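Local coordinates for protein VAPBC49 (Mycobacterium tuberculosis, PDB 5AF3) that is possibly the antitoxin of a type II toxin-antitoxin system, with VapC45 as its cognate toxin, and carries a putative DNA-binding helix-turn-helix domain, at residues S130-S134 / P135-V139; L123-F126 / A127-S130; I175-P178 / Q179-D182. One frame throughout, in Å; residues are numbered along the deposited sequence.

Contact 1. Residues S130-S134 / P135-V139; sequences SGEGS and PDDLV
Ser-134 and Asp-137 grip each other's stretch of backbone where one helix stops and the next begins. The hydroxyl of Ser-134 stands between its own backbone N and carbonyl carbon (chi1 64°), a rotation that turns OG back over the start of the helix. There it accepts the N-H of Asp-137, with N to OG at 3.3 Å. The same OG gives its proton to Gly-131 O, 2.9 Å away and approached in the carbonyl plane on a lone pair. Gly-131 O also takes the N-H of Ser-134, so this one carbonyl oxygen holds both the main chain and the side chain of the cap residue.

The arrangement is a type II beta turn from Gly-131 to Ser-134 whose last residue is the N-cap of helix 135-143, a compact way of reversing direction after helix 115-130. Gly-133 holds the third position of the turn, where positive phi suits glycine; at Gly-131 a CB would collide with the preceding carbonyl O.

Asp-137 swings its CG anti to the backbone N (chi1 -172°), which carries the carboxylate back to the turn. OD2 receives Gly-133 N at 2.7 Å in an almost straight bond (175°), on its anti side and a little out of the carboxylate plane; it also forms a salt bridge with Arg-141. Leu-138 N reaches Ser-134 O at 2.9 Å, an early i to i+4 bond of the helix. Near the end of the preceding helix, Ser-130 OG lies 3.2 Å from Asp-136 CB and 3.3 Å from Asp-136 OD2, its proton contested between that oxygen and Phe-126 O.

Contact 2. Residues L123-F126 / A127-S130; sequences LWRF and AERS
Trp-124 O accepts the N-H of Glu-128 with O to N at 2.9 Å, and one residue earlier Leu-123 O takes Ala-127 N at 3.1 Å. These are the i to i+4 bonds of an alpha helix near its C-terminal end. Further on, Ser-130 OG comes within 3.1 Å of Phe-126 O, a side chain turning back to a carbonyl of the last turns. The hydroxyl also lies above the centre of one face of the Phe-126 ring.

Outward from the backbone, Glu-128 lies against Trp-124. Its CG sits beside its own backbone N (chi1 -82°) and the chain runs extended from there, which lays the carboxylate flat on the indole, the two planes only 5° apart. CG makes a CH-pi contact with the five-membered ring, 3.9 Å from its centroid. Glu-128 CD lies 3.5 Å from Trp-124 CZ2, above the CE2-CZ2 side, and Glu-128 OE1 extends over the six-membered ring, 3.4 Å above the indole plane. The stack rests on shape and dispersion; a negative carboxylate above an electron-rich face probably gains nothing electrostatically.

Arg-129 meets Phe-126 differently. Its NH2 arrives at the ring edge, near the ring plane, 3.3 Å from Phe-126 CE1, and the guanidinium is turned 76° to the ring. Arg-129 CG meanwhile lies close to Phe-126 O.

In the surrounding fold, Phe-126 stacks on Trp-100 of helix 95-105, and Leu-123 touches Leu-101 of that helix and Leu-143 of helix 135-143. Ala-127 packs on Val-140, while Trp-124 stacks with Tyr-151 of strand 150-153.

Contact 3. Residues I175-P178 / Q179-D182; sequences IRLP and QYGD
Tyr-180 lies alongside Leu-177, the two side chains pointing the same way. From the root outward, Tyr-180 CB sits 3.7 Å from Leu-177 O, an oxygen lying at the ring edge, in plane. With Tyr-180 CG anti to the carbonyl carbon (chi1 -67°), the ring is laid beside the leucine. Tyr-180 CD1 then meets Leu-177 CB at 3.6 Å, and Tyr-180 CE1 reaches Leu-177 CD1 at 3.8 Å. Leucine thus meets the rim of the ring rather than its face, and Val-185 of the next strand also packs on the tyrosine.

Beneath this packing, the backbone winds as a 3-10 turn between the antiparallel strands 172-176 and 185-187. Tyr-180 N donates to Leu-177 O at 3.1 Å and Gly-181 N to Pro-178 O at 3.0 Å, the i to i+3 bonds of the turn. A water gives its hydrogens to Leu-177 O (2.7 Å) and Gly-181 O (2.9 Å), bridging the turn.

Arg-176, fully extended to NE, brings NH2 to 2.8 Å from Gly-181 O, while its NE and NH1 bond Asn-184 and Gln-163. Gly-181 O, with a bound water and a cation beside it, is probably polarised, and the turn combines an apolar flank with a hydrated polar one.

Following the chain from the N terminus, contact 2 comes first, within the final turns of helix 115-130. It hands over directly to contact 1 at the shared Ser-130, where the chain reverses into helix 135-143. The two therefore adjoin in series, and they also touch in space: Asp-136 CG packs 3.5 Å from Phe-126 CE2, tying the two consecutive helices together. Contact 3 follows in series much later, closing the turn between strands 172-176 and 185-187 of the four-stranded sheet. It lies on the other side of the chain's centre, about 33 Å from each of the others between centres. No loop crosses another.

Contact 1. Residues S130-S134 / P135-V139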
loop_
_atom_site.group_PDB
_atom_site.type_symbol
_atom_site.label_atom_id
_atom_site.label_comp_id
_atom_site.label_asym_id
_atom_site.label_seq_id
_atom_site.Cartn_x
_atom_site.Cartn_y
_atom_site.Cartn_z
ATOM N N SER A 130 -6.388 35.196 10.968
ATOM C CA SER A 130 -6.954 34.940 9.655
ATOM C C SER A 130 -8.472 35.139 9.582
ATOM O O SER A 130 -8.989 35.463 8.520
ATOM C CB SER A 130 -6.585 33.533 9.172
ATOM O OG SER A 130 -5.265 33.550 8.597
ATOM N N GLY A 131 -9.178 34.943 10.684
ATOM C CA GLY A 131 -10.647 35.017 10.601
ATOM C C GLY A 131 -11.203 33.619 10.772
ATOM O O GLY A 131 -10.735 32.680 10.123
ATOM N N GLU A 132 -12.182 33.467 11.653
ATOM C CA GLU A 132 -12.749 32.136 11.930
ATOM C C GLU A 132 -13.374 31.532 10.670
ATOM O O GLU A 132 -14.187 32.176 10.019
ATOM C CB GLU A 132 -13.766 32.216 13.062
ATOM C CG GLU A 132 -14.556 30.941 13.271
ATOM C CD GLU A 132 -15.356 30.966 14.567
ATOM O OE1 GLU A 132 -16.122 31.950 14.791
ATOM O OE2 GLU A 132 -15.221 29.992 15.356
ATOM N N GLY A 133 -12.985 30.306 10.307
ATOM C CA GLY A 133 -13.533 29.664 9.102
ATOM C C GLY A 133 -12.933 30.153 7.792
ATOM O O GLY A 133 -13.409 29.781 6.718
ATOM N N SER A 134 -11.922 31.047 7.847
ATOM C CA SER A 134 -11.274 31.488 6.608
ATOM C C SER A 134 -10.493 30.283 6.066
ATOM O O SER A 134 -10.258 29.334 6.840
ATOM C CB SER A 134 -10.294 32.642 6.845
ATOM O OG SER A 134 -9.239 32.185 7.669
ATOM N N PRO A 135 -10.054 30.343 4.794
ATOM C CA PRO A 135 -9.250 29.225 4.241
ATOM C C PRO A 135 -8.000 28.911 5.076
ATOM O O PRO A 135 -7.693 27.727 5.306
ATOM C CB PRO A 135 -8.874 29.739 2.844
ATOM C CG PRO A 135 -10.058 30.646 2.480
ATOM C CD PRO A 135 -10.301 31.375 3.766
ATOM N N ASP A 136 -7.304 29.946 5.565
ATOM C CA ASP A 136 -6.173 29.680 6.460
ATOM C C ASP A 136 -6.587 28.971 7.750
ATOM O O ASP A 136 -5.932 28.012 8.190
ATOM C CB ASP A 136 -5.394 30.972 6.742
ATOM C CG ASP A 136 -4.850 31.621 5.480
ATOM O OD1 ASP A 136 -4.377 30.953 4.556
ATOM O OD2 ASP A 136 -4.850 32.855 5.428
ATOM N N ASP A 137 -7.696 29.396 8.360
ATOM C CA ASP A 137 -8.165 28.774 9.577
ATOM C C ASP A 137 -8.525 27.304 9.299
ATOM O O ASP A 137 -8.267 26.431 10.136
ATOM C CB ASP A 137 -9.381 29.553 10.107
ATOM C CG ASP A 137 -9.818 29.095 11.475
ATOM O OD1 ASP A 137 -8.953 28.828 12.351
ATOM O OD2 ASP A 137 -11.037 29.002 11.707
ATOM N N LEU A 138 -9.083 27.038 8.128
ATOM C CA LEU A 138 -9.481 25.654 7.793
ATOM C C LEU A 138 -8.269 24.759 7.602
ATOM O O LEU A 138 -8.290 23.613 8.065
ATOM C CB LEU A 138 -10.357 25.596 6.569
ATOM C CG LEU A 138 -11.695 26.328 6.736
ATOM C CD1 LEU A 138 -12.329 26.378 5.323
ATOM C CD2 LEU A 138 -12.617 25.737 7.793
ATOM N N VAL A 139 -7.238 25.276 6.933
ATOM C CA VAL A 139 -5.933 24.539 6.863
ATOM C C VAL A 139 -5.470 24.191 8.278
ATOM O O VAL A 139 -5.211 23.009 8.631
ATOM C CB VAL A 139 -4.849 25.376 6.100
ATOM C CG1 VAL A 139 -3.417 24.770 6.292
ATOM C CG2 VAL A 139 -5.188 25.479 4.640
#

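Contact 2. Residues L123-F126 / A127-S130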
loop_
_atom_site.group_PDB
_atom_site.type_symbol
_atom_site.label_atom_id
_atom_site.label_comp_id
_atom_site.label_asym_id
_atom_site.label_seq_id
_atom_site.Cartn_x
_atom_site.Cartn_y
_atom_site.Cartn_z
ATOM N N LEU A 123 1.516 27.816 13.560
ATOM C CA LEU A 123 0.331 27.814 12.713
ATOM C C LEU A 123 -0.899 28.377 13.406
ATOM O O LEU A 123 -1.715 29.045 12.801
ATOM C CB LEU A 123 0.050 26.384 12.250
ATOM C CG LEU A 123 1.050 25.945 11.169
ATOM C CD1 LEU A 123 0.938 24.394 11.109
ATOM C CD2 LEU A 123 0.834 26.599 9.821
ATOM N N TRP A 124 -1.044 28.041 14.670
ATOM C CA TRP A 124 -2.135 28.588 15.468
ATOM C C TRP A 124 -2.177 30.137 15.365
ATOM O O TRP A 124 -3.223 30.716 15.030
ATOM C CB TRP A 124 -2.009 28.100 16.901
ATOM C CG TRP A 124 -2.923 28.791 17.797
ATOM C CD1 TRP A 124 -4.284 28.798 17.730
ATOM C CD2 TRP A 124 -2.563 29.622 18.905
ATOM N NE1 TRP A 124 -4.801 29.575 18.742
ATOM C CE2 TRP A 124 -3.766 30.099 19.474
ATOM C CE3 TRP A 124 -1.335 30.016 19.472
ATOM C CZ2 TRP A 124 -3.784 30.934 20.594
ATOM C CZ3 TRP A 124 -1.353 30.849 20.582
ATOM C CH2 TRP A 124 -2.576 31.296 21.132
ATOM N N ARG A 125 -1.030 30.762 15.622
ATOM C CA ARG A 125 -0.841 32.221 15.536
ATOM C C ARG A 125 -1.303 32.797 14.190
ATOM O O ARG A 125 -1.950 33.855 14.143
ATOM C CB ARG A 125 0.635 32.582 15.764
ATOM C CG ARG A 125 1.137 32.345 17.169
ATOM C CD ARG A 125 2.494 33.050 17.434
ATOM N NE ARG A 125 3.629 32.118 17.613
ATOM C CZ ARG A 125 4.696 32.036 16.812
ATOM N NH1 ARG A 125 4.816 32.815 15.724
ATOM N NH2 ARG A 125 5.655 31.153 17.105
ATOM N N PHE A 126 -0.983 32.090 13.097
ATOM C CA PHE A 126 -1.406 32.479 11.763
ATOM C C PHE A 126 -2.943 32.443 11.621
ATOM O O PHE A 126 -3.552 33.376 11.130
ATOM C CB PHE A 126 -0.745 31.523 10.749
ATOM C CG PHE A 126 -1.011 31.847 9.338
ATOM C CD1 PHE A 126 -0.588 33.061 8.796
ATOM C CD2 PHE A 126 -1.648 30.919 8.500
ATOM C CE1 PHE A 126 -0.824 33.369 7.505
ATOM C CE2 PHE A 126 -1.884 31.226 7.201
ATOM C CZ PHE A 126 -1.463 32.454 6.686
ATOM N N ALA A 127 -3.565 31.361 12.061
ATOM C CA ALA A 127 -5.002 31.179 11.849
ATOM C C ALA A 127 -5.798 32.157 12.725
ATOM O O ALA A 127 -6.877 32.573 12.332
ATOM C CB ALA A 127 -5.393 29.757 12.166
ATOM N N GLU A 128 -5.238 32.520 13.880
ATOM C CA GLU A 128 -5.900 33.442 14.824
ATOM C C GLU A 128 -6.240 34.737 14.128
ATOM O O GLU A 128 -7.380 35.215 14.183
ATOM C CB GLU A 128 -4.964 33.786 15.952
ATOM C CG GLU A 128 -4.869 32.820 17.053
ATOM C CD GLU A 128 -4.123 33.459 18.184
ATOM O OE1 GLU A 128 -2.869 33.393 18.169
ATOM O OE2 GLU A 128 -4.793 34.080 19.039
ATOM N N ARG A 129 -5.252 35.298 13.435
ATOM C CA ARG A 129 -5.425 36.563 12.741
ATOM C C ARG A 129 -6.169 36.431 11.412
ATOM O O ARG A 129 -6.532 37.431 10.790
ATOM C CB ARG A 129 -4.049 37.196 12.502
ATOM C CG ARG A 129 -3.103 36.295 11.721
ATOM C CD ARG A 129 -1.651 36.700 11.875
ATOM N NE ARG A 129 -0.810 36.295 10.736
ATOM C CZ ARG A 129 -0.869 36.826 9.519
ATOM N NH1 ARG A 129 -1.750 37.779 9.249
ATOM N NH2 ARG A 129 -0.040 36.407 8.563
ATOM N N SER A 130 -6.388 35.196 10.968
ATOM C CA SER A 130 -6.954 34.940 9.655
ATOM C C SER A 130 -8.472 35.139 9.582
ATOM O O SER A 130 -8.989 35.463 8.520
ATOM C CB SER A 130 -6.585 33.533 9.172
ATOM O OG SER A 130 -5.265 33.550 8.597
#

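Contact 3. Residues I175-P178 / Q179-D182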
loop_
_atom_site.group_PDB
_atom_site.type_symbol
_atom_site.label_atom_id
_atom_site.label_comp_id
_atom_site.label_asym_id
_atom_site.label_seq_id
_atom_site.Cartn_x
_atom_site.Cartn_y
_atom_site.Cartn_z
ATOM N N ILE A 175 13.996 9.452 5.425
ATOM C CA ILE A 175 12.562 9.298 5.723
ATOM C C ILE A 175 12.226 7.798 5.727
ATOM O O ILE A 175 12.449 7.128 4.727
ATOM C CB ILE A 175 11.672 9.982 4.650
ATOM C CG1 ILE A 175 12.040 11.474 4.422
ATOM C CG2 ILE A 175 10.138 9.805 4.984
ATOM C CD1 ILE A 175 11.637 11.978 3.032
ATOM N N ARG A 176 11.690 7.317 6.837
ATOM C CA ARG A 176 11.227 5.947 6.958
ATOM C C ARG A 176 9.805 5.874 6.394
ATOM O O ARG A 176 8.958 6.719 6.748
ATOM C CB ARG A 176 11.228 5.523 8.402
ATOM C CG ARG A 176 10.653 4.119 8.638
ATOM C CD ARG A 176 10.787 3.693 10.063
ATOM N NE ARG A 176 10.186 2.371 10.250
ATOM C CZ ARG A 176 8.888 2.175 10.465
ATOM N NH1 ARG A 176 8.067 3.222 10.516
ATOM N NH2 ARG A 176 8.406 0.936 10.624
ATOM N N LEU A 177 9.553 4.875 5.551
ATOM C CA LEU A 177 8.229 4.731 4.859
ATOM C C LEU A 177 7.401 3.701 5.652
ATOM O O LEU A 177 7.707 2.502 5.635
ATOM C CB LEU A 177 8.422 4.364 3.375
ATOM C CG LEU A 177 9.329 5.298 2.563
ATOM C CD1 LEU A 177 9.525 4.786 1.194
ATOM C CD2 LEU A 177 8.760 6.741 2.502
ATOM N N PRO A 178 6.421 4.181 6.461
ATOM C CA PRO A 178 5.766 3.286 7.434
ATOM C C PRO A 178 4.885 2.227 6.769
ATOM O O PRO A 178 4.527 1.253 7.426
ATOM C CB PRO A 178 4.935 4.239 8.315
ATOM C CG PRO A 178 4.676 5.424 7.446
ATOM C CD PRO A 178 5.901 5.561 6.542
ATOM N N GLN A 179 4.618 2.399 5.487
ATOM C CA GLN A 179 3.824 1.410 4.727
ATOM C C GLN A 179 4.591 0.092 4.580
ATOM O O GLN A 179 3.971 -0.949 4.332
ATOM C CB GLN A 179 3.367 1.910 3.362
ATOM C CG GLN A 179 4.452 2.106 2.278
ATOM C CD GLN A 179 4.970 3.544 2.191
ATOM O OE1 GLN A 179 5.249 4.039 1.085
ATOM N NE2 GLN A 179 5.089 4.213 3.333
ATOM N N TYR A 180 5.921 0.138 4.769
ATOM C CA TYR A 180 6.744 -1.087 4.729
ATOM C C TYR A 180 6.895 -1.751 6.101
ATOM O O TYR A 180 7.543 -2.790 6.227
ATOM C CB TYR A 180 8.124 -0.805 4.146
ATOM C CG TYR A 180 8.168 -0.442 2.707
ATOM C CD1 TYR A 180 8.031 0.896 2.308
ATOM C CD2 TYR A 180 8.362 -1.419 1.715
ATOM C CE1 TYR A 180 8.106 1.246 0.998
ATOM C CE2 TYR A 180 8.448 -1.073 0.395
ATOM C CZ TYR A 180 8.315 0.260 0.035
ATOM O OH TYR A 180 8.392 0.641 -1.278
ATOM N N GLY A 181 6.333 -1.138 7.133
ATOM C CA GLY A 181 6.252 -1.748 8.437
ATOM C C GLY A 181 7.628 -2.022 9.031
ATOM O O GLY A 181 8.550 -1.221 8.880
ATOM N N ASP A 182 7.755 -3.171 9.687
ATOM C CA ASP A 182 9.004 -3.549 10.334
ATOM C C ASP A 182 10.172 -3.871 9.381
ATOM O O ASP A 182 11.284 -4.115 9.862
ATOM C CB ASP A 182 8.772 -4.687 11.346
ATOM C CG ASP A 182 7.933 -4.237 12.551
ATOM O OD1 ASP A 182 8.111 -3.093 13.059
ATOM O OD2 ASP A 182 7.094 -5.045 12.987
HETATM O O HOH W 1 9.331 0.839 6.951
#